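Long-range contact in Tol-Pal system protein TolB (Acinetobacter baumannii, PDB 7MX5), which acts as the periplasmic component of the Tol-Pal system, which probably takes part in outer membrane invagination during cell division and in maintaining outer membrane integrity: residues 138-143 and 390-395. Numbering follows the deposited sequence.
Sequences YVLRNP and GEVREP
R141 runs extended from CG to NE (chi2 -176°), laying its long chain across the side chains of the 390-395 strand. In R393, chi1 of -47° sets CG anti to the carbonyl carbon and over one face of the R141 guanidinium, 3.7 Å from R141 NE. Bends at chi2 and chi3 then bring the R393 guanidinium under R141 NH1, the two planes tilted by 34°. R141 NH1 and R393 NH1, both donors, are 3.4 Å apart, a closeness that the surrounding acids probably make tolerable. E394 OE1 forms a salt bridge with R141 NH2 at 3.5 Å, and a water in the plane of the R141 guanidinium links the same two atoms; E394 OE2 is hydrogen-bonded to S174 OG, so both oxygens are engaged. E349 takes R393 NH2, while E391 pairs mainly with R365 and only at long range with R393. Arginine suits both places because its aliphatic part packs while its planar end can be covered on a face and its N-H groups bond at the edge.

Beneath, the strands run antiparallel. V139 and R393 are a hydrogen-bonded pair, as are R141 and E391, whose bond from R141 N to E391 O is 2.9 Å long and nearly straight. This closes the beta-propeller: C-terminal strand 391-397 completes the blade of strands 135-141, 150-156 and 163-168. Glycine, having no CB, fits the backbone angles at the strand entry, where G390 CA lies 3.4 Å from R141 O.

On the face of L140 and V392 the contacts are apolar. V392 CG1 rests against both Y138 CD2, at 3.5 Å, and L140 CD2, at 3.6 Å; beta-branched valine suits an extended strand. The Y138 hydroxyl bonds to Q153.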
loop_
_atom_site.group_PDB
_atom_site.type_symbol
_atom_site.label_atom_id
_atom_site.label_comp_id
_atom_site.label_asym_id
_atom_site.label_seq_id
_atom_site.Cartn_x
_atom_site.Cartn_y
_atom_site.Cartn_z
ATOM N N TYR A 138 -1.680 8.969 2.538
ATOM C CA TYR A 138 -2.999 8.987 3.155
ATOM C C TYR A 138 -3.372 10.431 3.461
ATOM O O TYR A 138 -2.526 11.328 3.449
ATOM C CB TYR A 138 -3.034 8.127 4.423
ATOM C CG TYR A 138 -1.963 8.479 5.433
ATOM C CD1 TYR A 138 -0.704 7.895 5.372
ATOM C CD2 TYR A 138 -2.210 9.398 6.445
ATOM C CE1 TYR A 138 0.278 8.218 6.291
ATOM C CE2 TYR A 138 -1.237 9.723 7.369
ATOM C CZ TYR A 138 0.006 9.131 7.286
ATOM O OH TYR A 138 0.978 9.455 8.205
ATOM N N VAL A 139 -4.655 10.643 3.740
ATOM C CA VAL A 139 -5.187 11.962 4.061
ATOM C C VAL A 139 -5.822 11.897 5.442
ATOM O O VAL A 139 -6.797 11.164 5.649
ATOM C CB VAL A 139 -6.207 12.444 3.018
ATOM C CG1 VAL A 139 -6.748 13.811 3.407
ATOM C CG2 VAL A 139 -5.574 12.489 1.638
ATOM N N LEU A 140 -5.271 12.661 6.381
ATOM C CA LEU A 140 -5.831 12.769 7.720
ATOM C C LEU A 140 -6.896 13.857 7.735
ATOM O O LEU A 140 -6.631 14.999 7.343
ATOM C CB LEU A 140 -4.739 13.081 8.744
ATOM C CG LEU A 140 -3.681 12.001 8.970
ATOM C CD1 LEU A 140 -2.605 12.496 9.923
ATOM C CD2 LEU A 140 -4.323 10.729 9.499
ATOM N N ARG A 141 -8.097 13.500 8.181
ATOM C CA ARG A 141 -9.213 14.431 8.280
ATOM C C ARG A 141 -9.531 14.660 9.751
ATOM O O ARG A 141 -9.847 13.710 10.476
ATOM C CB ARG A 141 -10.441 13.899 7.543
ATOM C CG ARG A 141 -10.215 13.632 6.067
ATOM C CD ARG A 141 -11.503 13.197 5.392
ATOM N NE ARG A 141 -11.297 12.824 3.999
ATOM C CZ ARG A 141 -12.261 12.420 3.183
ATOM N NH1 ARG A 141 -13.516 12.329 3.589
ATOM N NH2 ARG A 141 -11.956 12.097 1.929
ATOM N N ASN A 142 -9.447 15.915 10.186
ATOM C CA ASN A 142 -9.717 16.280 11.575
ATOM C C ASN A 142 -10.485 17.595 11.603
ATOM O O ASN A 142 -9.880 18.676 11.517
ATOM C CB ASN A 142 -8.426 16.387 12.382
ATOM C CG ASN A 142 -8.661 16.261 13.875
ATOM O OD1 ASN A 142 -9.800 16.301 14.342
ATOM N ND2 ASN A 142 -7.582 16.117 14.633
ATOM N N PRO A 143 -11.815 17.545 11.719
ATOM C CA PRO A 143 -12.575 18.792 11.894
ATOM C C PRO A 143 -12.321 19.456 13.232
ATOM O O PRO A 143 -12.611 20.651 13.377
ATOM C CB PRO A 143 -14.041 18.350 11.754
ATOM C CG PRO A 143 -14.015 16.878 11.450
ATOM C CD PRO A 143 -12.667 16.350 11.795
ATOM N N GLY A 390 -9.151 11.982 14.788
ATOM C CA GLY A 390 -9.678 12.095 13.444
ATOM C C GLY A 390 -9.742 10.748 12.744
ATOM O O GLY A 390 -9.732 9.681 13.369
ATOM N N GLU A 391 -9.804 10.806 11.415
ATOM C CA GLU A 391 -9.896 9.613 10.590
ATOM C C GLU A 391 -8.847 9.657 9.488
ATOM O O GLU A 391 -8.380 10.724 9.084
ATOM C CB GLU A 391 -11.296 9.460 9.972
ATOM C CG GLU A 391 -11.659 10.549 8.976
ATOM C CD GLU A 391 -13.079 10.417 8.463
ATOM O OE1 GLU A 391 -13.610 9.287 8.465
ATOM O OE2 GLU A 391 -13.665 11.444 8.057
ATOM N N VAL A 392 -8.479 8.471 9.010
ATOM C CA VAL A 392 -7.528 8.303 7.917
ATOM C C VAL A 392 -8.290 7.781 6.708
ATOM O O VAL A 392 -9.049 6.810 6.820
ATOM C CB VAL A 392 -6.386 7.346 8.302
ATOM C CG1 VAL A 392 -5.105 7.740 7.589
ATOM C CG2 VAL A 392 -6.190 7.338 9.809
ATOM N N ARG A 393 -8.093 8.421 5.558
ATOM C CA ARG A 393 -8.871 8.107 4.369
ATOM C C ARG A 393 -7.971 8.042 3.144
ATOM O O ARG A 393 -6.894 8.642 3.100
ATOM C CB ARG A 393 -9.984 9.140 4.132
ATOM C CG ARG A 393 -10.805 9.474 5.365
ATOM C CD ARG A 393 -11.928 8.474 5.552
ATOM N NE ARG A 393 -12.614 8.197 4.296
ATOM C CZ ARG A 393 -13.828 8.635 3.996
ATOM N NH1 ARG A 393 -14.526 9.372 4.845
ATOM N NH2 ARG A 393 -14.356 8.327 2.815
ATOM N N GLU A 394 -8.443 7.295 2.144
ATOM C CA GLU A 394 -7.884 7.226 0.797
ATOM C C GLU A 394 -6.398 6.889 0.795
ATOM O O GLU A 394 -5.576 7.725 0.397
ATOM C CB GLU A 394 -8.127 8.550 0.070
ATOM C CG GLU A 394 -9.440 8.599 -0.694
ATOM C CD GLU A 394 -9.869 10.013 -1.037
ATOM O OE1 GLU A 394 -9.490 10.949 -0.299
ATOM O OE2 GLU A 394 -10.585 10.190 -2.045
ATOM N N PRO A 395 -6.010 5.687 1.211
ATOM C CA PRO A 395 -4.597 5.307 1.151
ATOM C C PRO A 395 -4.176 4.941 -0.264
ATOM O O PRO A 395 -4.987 4.563 -1.112
ATOM C CB PRO A 395 -4.521 4.092 2.079
ATOM C CG PRO A 395 -5.870 3.473 1.969
ATOM C CD PRO A 395 -6.844 4.612 1.782
HETATM O O HOH W 1 -9.334 12.576 1.773
#